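Local coordinates for putative flagellar protein FliS (Parabacteroides merdae ATCC 43184, PDB 4YOK) that is of unknown function, named a putative flagellar protein FliS but built from a prealbumin-like N-terminal domain and a second, mainly beta domain, at residues A7-V16 / G55-D63; V111-I122 / P160-S170. All blocks are in the same frame, centred on the assembly; numbering follows the deposited sequence.

Both contacts are antiparallel strand pairs within beta-rich domains, and the chain completes contact 1 before contact 2 begins. They belong to different family regions, the first to the transthyretin-clan N-terminal part and the second to the E-set-clan C-terminal part, with centres about 38 Å apart and nearest atoms about 17 Å apart. Each is partly buried: one face of every pair carries apolar side chains against a second sheet, the other mostly polar residues. Their chemistry differs in the ring packing and at the ends: contact 1 lays Phe57 over Gly14 and closes with a Ser10–Asp63 bond, whereas in contact 2 Val163 packs on Phe120, one serine–asparagine side-chain bond spans the more polar face, and the end carries Asx and ST turns.

Contact 1 of 2, residues A7-V16 / G55-D63; sequences APESKLVGRV and GTFSALLFD
In the prealbumin-like domain, the antiparallel pair of strands 9-16 and 56-62 joins Gly14 to Phe57 through backbone bonds in both directions and a ring laid over the glycine. The strand axes approach to 4.5 Å, with their directions 160° apart. Gly14 CA lies 3.7 Å from the centroid of the Phe57 ring, 21° off its normal, a CH-pi contact over the face. This follows from chi1 of 50°, which sets Phe57 CG between its own backbone N and carbonyl carbon and folds the ring across to the neighbouring strand. Val16 CG2 reaches Phe57 CE1 at 4.1 Å, the two side chains meeting at about a right angle. Further along the same face, the methyl Leu12 CD2 meets the methyl Leu61 CD1 at 3.9 Å, the two side chains crossing obliquely.

Strand 33-37 packs against this apolar row: Leu34 touches Phe57 and Val16, while Leu36 touches Leu12 and Leu61. Where the pair ends, Ser10 OG donates to Asp63 OD1 at 2.7 Å, on the syn side of the carboxylate. Asp63 N in turn gives a bond to Pro8 O at 2.9 Å, and one water donates to both Pro8 O and Asp63 O, so backbone and side chain of Asp63 both tie the segments together. Nearby, the Phe62 ring takes Glu9 CG at 3.5 Å from Phe62 CD1, and Ala7 CB touches the same ring carbon. Strand 9-18 also pairs in parallel with strand 92-97, which makes it an inner strand of a mixed sheet facing a second sheet, as in the beta-sandwich of prealbumin-like folds.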
loop_
_atom_site.group_PDB
_atom_site.type_symbol
_atom_site.label_atom_id
_atom_site.label_comp_id
_atom_site.label_asym_id
_atom_site.label_seq_id
_atom_site.Cartn_x
_atom_site.Cartn_y
_atom_site.Cartn_z
ATOM N N ALA A 7 13.893 25.240 -17.403
ATOM C CA ALA A 7 13.602 25.822 -16.087
ATOM C C ALA A 7 14.200 24.977 -14.920
ATOM O O ALA A 7 14.360 23.765 -15.072
ATOM C CB ALA A 7 12.091 25.960 -15.908
ATOM N N PRO A 8 14.529 25.585 -13.751
ATOM C CA PRO A 8 15.093 24.786 -12.646
ATOM C C PRO A 8 14.187 23.607 -12.258
ATOM O O PRO A 8 12.963 23.767 -12.163
ATOM C CB PRO A 8 15.224 25.802 -11.510
ATOM C CG PRO A 8 15.317 27.127 -12.196
ATOM C CD PRO A 8 14.428 27.014 -13.384
ATOM N N GLU A 9 14.793 22.406 -12.120
ATOM C CA GLU A 9 14.106 21.166 -11.781
ATOM C C GLU A 9 14.729 20.508 -10.579
ATOM O O GLU A 9 15.946 20.617 -10.376
ATOM C CB GLU A 9 14.127 20.177 -12.950
ATOM C CG GLU A 9 12.989 20.388 -13.917
ATOM C CD GLU A 9 12.920 19.329 -14.995
ATOM O OE1 GLU A 9 13.663 19.449 -15.997
ATOM O OE2 GLU A 9 12.117 18.380 -14.840
ATOM N N SER A 10 13.898 19.825 -9.782
ATOM C CA SER A 10 14.340 19.143 -8.575
ATOM C C SER A 10 13.550 17.875 -8.308
ATOM O O SER A 10 12.391 17.723 -8.739
ATOM C CB SER A 10 14.239 20.067 -7.366
ATOM O OG SER A 10 15.145 21.149 -7.460
ATOM N N LYS A 11 14.180 16.983 -7.538
ATOM C CA LYS A 11 13.600 15.717 -7.128
ATOM C C LYS A 11 12.743 15.886 -5.863
ATOM O O LYS A 11 13.212 16.393 -4.836
ATOM C CB LYS A 11 14.716 14.685 -6.894
ATOM C CG LYS A 11 14.233 13.248 -6.688
ATOM C CD LYS A 11 15.398 12.283 -6.877
ATOM C CE LYS A 11 15.413 11.154 -5.876
ATOM N NZ LYS A 11 16.712 10.431 -5.884
ATOM N N LEU A 12 11.477 15.517 -5.974
ATOM C CA LEU A 12 10.548 15.476 -4.845
ATOM C C LEU A 12 10.371 14.012 -4.431
ATOM O O LEU A 12 10.012 13.167 -5.266
ATOM C CB LEU A 12 9.193 16.128 -5.162
ATOM C CG LEU A 12 8.100 15.979 -4.063
ATOM C CD1 LEU A 12 8.460 16.745 -2.749
ATOM C CD2 LEU A 12 6.756 16.397 -4.585
ATOM N N VAL A 13 10.640 13.711 -3.151
ATOM C CA VAL A 13 10.506 12.357 -2.611
ATOM C C VAL A 13 9.482 12.428 -1.505
ATOM O O VAL A 13 9.469 13.379 -0.739
ATOM C CB VAL A 13 11.872 11.772 -2.120
ATOM C CG1 VAL A 13 11.684 10.425 -1.420
ATOM C CG2 VAL A 13 12.851 11.613 -3.279
ATOM N N GLY A 14 8.645 11.421 -1.405
ATOM C CA GLY A 14 7.649 11.432 -0.359
ATOM C C GLY A 14 7.167 10.072 0.073
ATOM O O GLY A 14 7.557 9.046 -0.498
ATOM N N ARG A 15 6.330 10.081 1.108
ATOM C CA ARG A 15 5.704 8.887 1.677
ATOM C C ARG A 15 4.303 9.214 2.121
ATOM O O ARG A 15 4.073 10.291 2.682
ATOM C CB ARG A 15 6.484 8.397 2.929
ATOM C CG ARG A 15 7.754 7.607 2.703
ATOM C CD ARG A 15 8.540 7.506 4.000
ATOM N NE ARG A 15 8.869 8.852 4.476
ATOM C CZ ARG A 15 9.187 9.175 5.723
ATOM N NH1 ARG A 15 9.279 8.236 6.661
ATOM N NH2 ARG A 15 9.430 10.433 6.041
ATOM N N VAL A 16 3.391 8.267 1.955
ATOM C CA VAL A 16 2.053 8.323 2.543
ATOM C C VAL A 16 2.205 7.662 3.919
ATOM O O VAL A 16 2.743 6.554 4.003
ATOM C CB VAL A 16 0.999 7.627 1.657
ATOM C CG1 VAL A 16 -0.360 7.613 2.348
ATOM C CG2 VAL A 16 0.901 8.322 0.304
ATOM N N GLY A 55 4.946 2.666 0.189
ATOM C CA GLY A 55 4.230 3.925 0.346
ATOM C C GLY A 55 4.985 5.160 -0.094
ATOM O O GLY A 55 4.553 6.262 0.218
ATOM N N THR A 56 6.118 4.976 -0.807
ATOM C CA THR A 56 6.954 6.084 -1.258
ATOM C C THR A 56 6.606 6.478 -2.680
ATOM O O THR A 56 6.072 5.682 -3.451
ATOM C CB THR A 56 8.458 5.733 -1.159
ATOM O OG1 THR A 56 8.752 4.702 -2.099
ATOM C CG2 THR A 56 8.897 5.294 0.233
ATOM N N PHE A 57 6.996 7.686 -3.052
ATOM C CA PHE A 57 6.826 8.229 -4.388
ATOM C C PHE A 57 7.980 9.201 -4.650
ATOM O O PHE A 57 8.587 9.728 -3.707
ATOM C CB PHE A 57 5.443 8.900 -4.569
ATOM C CG PHE A 57 5.058 9.907 -3.492
ATOM C CD1 PHE A 57 4.420 9.495 -2.328
ATOM C CD2 PHE A 57 5.354 11.258 -3.641
ATOM C CE1 PHE A 57 4.084 10.416 -1.324
ATOM C CE2 PHE A 57 5.032 12.179 -2.635
ATOM C CZ PHE A 57 4.402 11.750 -1.481
ATOM N N SER A 58 8.347 9.361 -5.924
ATOM C CA SER A 58 9.398 10.294 -6.319
ATOM C C SER A 58 9.054 10.867 -7.666
ATOM O O SER A 58 8.458 10.182 -8.509
ATOM C CB SER A 58 10.783 9.658 -6.316
ATOM O OG SER A 58 10.941 8.720 -7.364
ATOM N N ALA A 59 9.346 12.149 -7.842
ATOM C CA ALA A 59 9.035 12.841 -9.082
ATOM C C ALA A 59 10.074 13.894 -9.369
ATOM O O ALA A 59 10.500 14.589 -8.441
ATOM C CB ALA A 59 7.657 13.497 -8.984
ATOM N N LEU A 60 10.514 13.976 -10.635
ATOM C CA LEU A 60 11.401 15.043 -11.091
ATOM C C LEU A 60 10.475 16.135 -11.592
ATOM O O LEU A 60 9.722 15.914 -12.545
ATOM C CB LEU A 60 12.398 14.555 -12.173
ATOM C CG LEU A 60 13.312 15.618 -12.784
ATOM C CD1 LEU A 60 14.263 16.222 -11.750
ATOM C CD2 LEU A 60 14.082 15.063 -13.967
ATOM N N LEU A 61 10.429 17.263 -10.888
ATOM C CA LEU A 61 9.512 18.351 -11.221
ATOM C C LEU A 61 10.210 19.702 -11.306
ATOM O O LEU A 61 11.302 19.882 -10.760
ATOM C CB LEU A 61 8.410 18.472 -10.146
ATOM C CG LEU A 61 7.635 17.236 -9.732
ATOM C CD1 LEU A 61 7.127 17.398 -8.316
ATOM C CD2 LEU A 61 6.499 16.951 -10.713
ATOM N N PHE A 62 9.535 20.672 -11.949
ATOM C CA PHE A 62 10.005 22.043 -11.998
ATOM C C PHE A 62 9.862 22.629 -10.625
ATOM O O PHE A 62 8.855 22.368 -9.963
ATOM C CB PHE A 62 9.208 22.877 -13.017
ATOM C CG PHE A 62 9.429 22.473 -14.449
ATOM C CD1 PHE A 62 10.643 22.718 -15.077
ATOM C CD2 PHE A 62 8.413 21.870 -15.184
ATOM C CE1 PHE A 62 10.853 22.331 -16.401
ATOM C CE2 PHE A 62 8.619 21.498 -16.513
ATOM C CZ PHE A 62 9.835 21.738 -17.115
ATOM N N ASP A 63 10.869 23.393 -10.174
ATOM C CA ASP A 63 10.846 24.042 -8.868
ATOM C C ASP A 63 9.628 24.956 -8.769
ATOM O O ASP A 63 9.232 25.579 -9.760
ATOM C CB ASP A 63 12.151 24.849 -8.628
ATOM C CG ASP A 63 13.402 24.011 -8.348
ATOM O OD1 ASP A 63 13.387 22.785 -8.650
ATOM O OD2 ASP A 63 14.419 24.593 -7.875
HETATM O O HOH W 1 11.126 25.816 -12.041
#

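Contact 2 of 2, residues V111-I122 / P160-S170; sequences VTGSAMNASFMI and PGSVNLSADIS
Val163 packs its CG1 methyl over one face of the Phe120 ring, 3.8 Å from Phe120 CZ, in a CH-pi contact; the two side chains run alongside each other and point the same way. Its other methyl, Val163 CG2, meets Ile122 CD1 at 3.6 Å, so both branches of one valine are used. Leu165 CD1 approaches Phe120 CZ obliquely. On the other face Ser166 OG donates to Asn117 OD1 at 2.7 Å, in the plane of the amide carbonyl, and Met121 SE, of a selenomethionine, lies 3.4 Å from Ser162 OG.

Paired backbone bonds hold these side chains in register; Leu165 N to Ala118 O, at 2.9 Å, is almost straight (176°). Past the strand end, Ile169 N bonds Ser114 O, and a chi1 of 61° turns Ile169 CD1 back to within 4.0 Å of Val111 CB. Asp168 OD1 accepts from Ser170 N in an Asx turn and also from Ser170 OG, while Thr112 OG1 forms an ST turn. Farther out, Leu136 touches Leu165 and Val134 touches Phe120, both from strand 131-139. Strand 161-168 is an outermost strand of its three-stranded sheet, whose apolar face packs on a second sheet in a beta-sandwich, consistent with the E-set clan.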
loop_
_atom_site.group_PDB
_atom_site.type_symbol
_atom_site.label_atom_id
_atom_site.label_comp_id
_atom_site.label_asym_id
_atom_site.label_seq_id
_atom_site.Cartn_x
_atom_site.Cartn_y
_atom_site.Cartn_z
ATOM N N VAL A 111 5.941 -20.557 5.835
ATOM C CA VAL A 111 5.442 -21.606 4.959
ATOM C C VAL A 111 6.059 -22.930 5.360
ATOM O O VAL A 111 7.247 -22.996 5.681
ATOM C CB VAL A 111 5.589 -21.376 3.422
ATOM C CG1 VAL A 111 4.789 -20.171 2.933
ATOM C CG2 VAL A 111 7.052 -21.307 2.960
ATOM N N THR A 112 5.252 -23.977 5.320
ATOM C CA THR A 112 5.690 -25.357 5.486
ATOM C C THR A 112 5.553 -25.994 4.094
ATOM O O THR A 112 5.347 -25.276 3.111
ATOM C CB THR A 112 4.892 -26.084 6.585
ATOM O OG1 THR A 112 3.560 -26.309 6.104
ATOM C CG2 THR A 112 4.897 -25.335 7.916
ATOM N N GLY A 113 5.637 -27.314 4.006
ATOM C CA GLY A 113 5.402 -27.988 2.737
ATOM C C GLY A 113 3.914 -28.036 2.409
ATOM O O GLY A 113 3.539 -28.127 1.241
ATOM N N SER A 114 3.054 -27.931 3.443
ATOM C CA SER A 114 1.604 -28.072 3.355
ATOM C C SER A 114 0.836 -26.730 3.450
ATOM O O SER A 114 -0.225 -26.601 2.832
ATOM C CB SER A 114 1.135 -29.047 4.442
ATOM O OG SER A 114 0.107 -28.624 5.332
ATOM N N ALA A 115 1.346 -25.744 4.206
ATOM C CA ALA A 115 0.544 -24.534 4.404
ATOM C C ALA A 115 1.332 -23.241 4.545
ATOM O O ALA A 115 2.501 -23.247 4.916
ATOM C CB ALA A 115 -0.285 -24.709 5.668
HETATM N N MSE A 116 0.650 -22.131 4.260
HETATM C CA MSE A 116 1.111 -20.798 4.578
HETATM C C MSE A 116 0.399 -20.439 5.867
HETATM O O MSE A 116 -0.844 -20.463 5.908
HETATM C CB MSE A 116 0.828 -19.789 3.474
HETATM C CG MSE A 116 1.111 -18.379 3.954
HETATM SE SE MSE A 116 0.846 -17.089 2.550
HETATM C CE MSE A 116 1.354 -15.558 3.559
ATOM N N ASN A 117 1.177 -20.180 6.918
ATOM C CA ASN A 117 0.689 -19.799 8.246
ATOM C C ASN A 117 0.899 -18.303 8.436
ATOM O O ASN A 117 1.977 -17.781 8.129
ATOM C CB ASN A 117 1.413 -20.620 9.325
ATOM C CG ASN A 117 1.183 -22.106 9.151
ATOM O OD1 ASN A 117 0.048 -22.565 9.041
ATOM N ND2 ASN A 117 2.240 -22.892 9.088
ATOM N N ALA A 118 -0.149 -17.607 8.879
ATOM C CA ALA A 118 -0.109 -16.159 9.081
ATOM C C ALA A 118 -0.838 -15.797 10.370
ATOM O O ALA A 118 -2.023 -16.113 10.534
ATOM C CB ALA A 118 -0.728 -15.429 7.883
ATOM N N SER A 119 -0.094 -15.232 11.324
ATOM C CA SER A 119 -0.658 -14.728 12.568
ATOM C C SER A 119 -0.374 -13.244 12.591
ATOM O O SER A 119 0.750 -12.852 12.284
ATOM C CB SER A 119 -0.032 -15.432 13.774
ATOM O OG SER A 119 -0.538 -16.754 13.830
ATOM N N PHE A 120 -1.382 -12.413 12.886
ATOM C CA PHE A 120 -1.212 -10.955 12.903
ATOM C C PHE A 120 -2.396 -10.307 13.576
ATOM O O PHE A 120 -3.368 -10.992 13.930
ATOM C CB PHE A 120 -1.000 -10.367 11.475
ATOM C CG PHE A 120 -2.057 -10.753 10.463
ATOM C CD1 PHE A 120 -1.982 -11.964 9.783
ATOM C CD2 PHE A 120 -3.068 -9.865 10.120
ATOM C CE1 PHE A 120 -2.948 -12.316 8.841
ATOM C CE2 PHE A 120 -4.023 -10.208 9.153
ATOM C CZ PHE A 120 -3.983 -11.450 8.557
HETATM N N MSE A 121 -2.288 -9.007 13.814
HETATM C CA MSE A 121 -3.342 -8.207 14.418
HETATM C C MSE A 121 -3.923 -7.235 13.397
HETATM O O MSE A 121 -3.179 -6.604 12.647
HETATM C CB MSE A 121 -2.774 -7.416 15.610
HETATM C CG MSE A 121 -2.484 -8.288 16.796
HETATM SE SE MSE A 121 -3.940 -8.085 18.059
HETATM C CE MSE A 121 -3.659 -6.146 18.489
ATOM N N ILE A 122 -5.243 -7.120 13.382
ATOM C CA ILE A 122 -5.958 -6.163 12.539
ATOM C C ILE A 122 -6.568 -5.164 13.487
ATOM O O ILE A 122 -7.423 -5.529 14.307
ATOM C CB ILE A 122 -7.015 -6.794 11.597
ATOM C CG1 ILE A 122 -6.360 -7.760 10.587
ATOM C CG2 ILE A 122 -7.820 -5.665 10.876
ATOM C CD1 ILE A 122 -7.382 -8.694 9.877
ATOM N N PRO A 160 -11.886 -7.445 13.199
ATOM C CA PRO A 160 -10.676 -6.901 13.845
ATOM C C PRO A 160 -10.298 -7.648 15.126
ATOM O O PRO A 160 -11.160 -8.214 15.814
ATOM C CB PRO A 160 -11.073 -5.448 14.150
ATOM C CG PRO A 160 -12.102 -5.134 13.133
ATOM C CD PRO A 160 -12.914 -6.394 13.054
ATOM N N GLY A 161 -9.006 -7.637 15.421
ATOM C CA GLY A 161 -8.413 -8.316 16.565
ATOM C C GLY A 161 -7.293 -9.241 16.141
ATOM O O GLY A 161 -6.680 -9.038 15.089
ATOM N N SER A 162 -7.026 -10.277 16.947
ATOM C CA SER A 162 -5.976 -11.254 16.638
ATOM C C SER A 162 -6.471 -12.193 15.556
ATOM O O SER A 162 -7.624 -12.626 15.599
ATOM C CB SER A 162 -5.586 -12.038 17.891
ATOM O OG SER A 162 -5.036 -11.161 18.855
ATOM N N VAL A 163 -5.634 -12.465 14.554
ATOM C CA VAL A 163 -6.003 -13.321 13.431
ATOM C C VAL A 163 -4.977 -14.466 13.320
ATOM O O VAL A 163 -3.775 -14.241 13.520
ATOM C CB VAL A 163 -6.090 -12.458 12.143
ATOM C CG1 VAL A 163 -6.350 -13.301 10.929
ATOM C CG2 VAL A 163 -7.172 -11.392 12.278
ATOM N N ASN A 164 -5.470 -15.695 13.076
ATOM C CA ASN A 164 -4.654 -16.911 12.932
ATOM C C ASN A 164 -5.162 -17.714 11.730
ATOM O O ASN A 164 -6.218 -18.333 11.809
ATOM C CB ASN A 164 -4.689 -17.739 14.238
ATOM C CG ASN A 164 -3.675 -18.850 14.290
ATOM O OD1 ASN A 164 -2.556 -18.719 13.786
ATOM N ND2 ASN A 164 -4.012 -19.943 14.971
ATOM N N LEU A 165 -4.459 -17.631 10.600
ATOM C CA LEU A 165 -4.888 -18.251 9.340
ATOM C C LEU A 165 -3.877 -19.246 8.799
ATOM O O LEU A 165 -2.662 -19.095 8.987
ATOM C CB LEU A 165 -5.148 -17.165 8.270
ATOM C CG LEU A 165 -6.039 -15.985 8.692
ATOM C CD1 LEU A 165 -6.076 -14.899 7.635
ATOM C CD2 LEU A 165 -7.471 -16.426 8.996
ATOM N N SER A 166 -4.395 -20.280 8.125
ATOM C CA SER A 166 -3.585 -21.303 7.453
ATOM C C SER A 166 -4.186 -21.556 6.098
ATOM O O SER A 166 -5.374 -21.865 6.004
ATOM C CB SER A 166 -3.500 -22.589 8.267
ATOM O OG SER A 166 -2.624 -22.415 9.364
ATOM N N ALA A 167 -3.404 -21.340 5.056
ATOM C CA ALA A 167 -3.842 -21.528 3.668
ATOM C C ALA A 167 -3.162 -22.762 3.115
ATOM O O ALA A 167 -1.946 -22.926 3.290
ATOM C CB ALA A 167 -3.507 -20.294 2.829
ATOM N N ASP A 168 -3.939 -23.651 2.486
ATOM C CA ASP A 168 -3.402 -24.906 1.959
ATOM C C ASP A 168 -2.633 -24.655 0.661
ATOM O O ASP A 168 -3.235 -24.351 -0.365
ATOM C CB ASP A 168 -4.547 -25.903 1.728
ATOM C CG ASP A 168 -4.110 -27.299 1.348
ATOM O OD1 ASP A 168 -2.888 -27.521 1.199
ATOM O OD2 ASP A 168 -4.965 -28.185 1.316
ATOM N N ILE A 169 -1.298 -24.792 0.709
ATOM C CA ILE A 169 -0.452 -24.590 -0.471
ATOM C C ILE A 169 0.034 -25.947 -1.027
ATOM O O ILE A 169 0.863 -25.968 -1.936
ATOM C CB ILE A 169 0.746 -23.654 -0.136
ATOM C CG1 ILE A 169 1.634 -24.286 0.975
ATOM C CG2 ILE A 169 0.269 -22.214 0.217
ATOM C CD1 ILE A 169 3.078 -23.564 1.192
ATOM N N SER A 170 -0.433 -27.079 -0.461
ATOM C CA SER A 170 0.007 -28.407 -0.921
ATOM C C SER A 170 -0.386 -28.639 -2.388
ATOM O O SER A 170 -1.374 -28.084 -2.860
ATOM C CB SER A 170 -0.583 -29.497 -0.036
ATOM O OG SER A 170 -1.995 -29.524 -0.195
#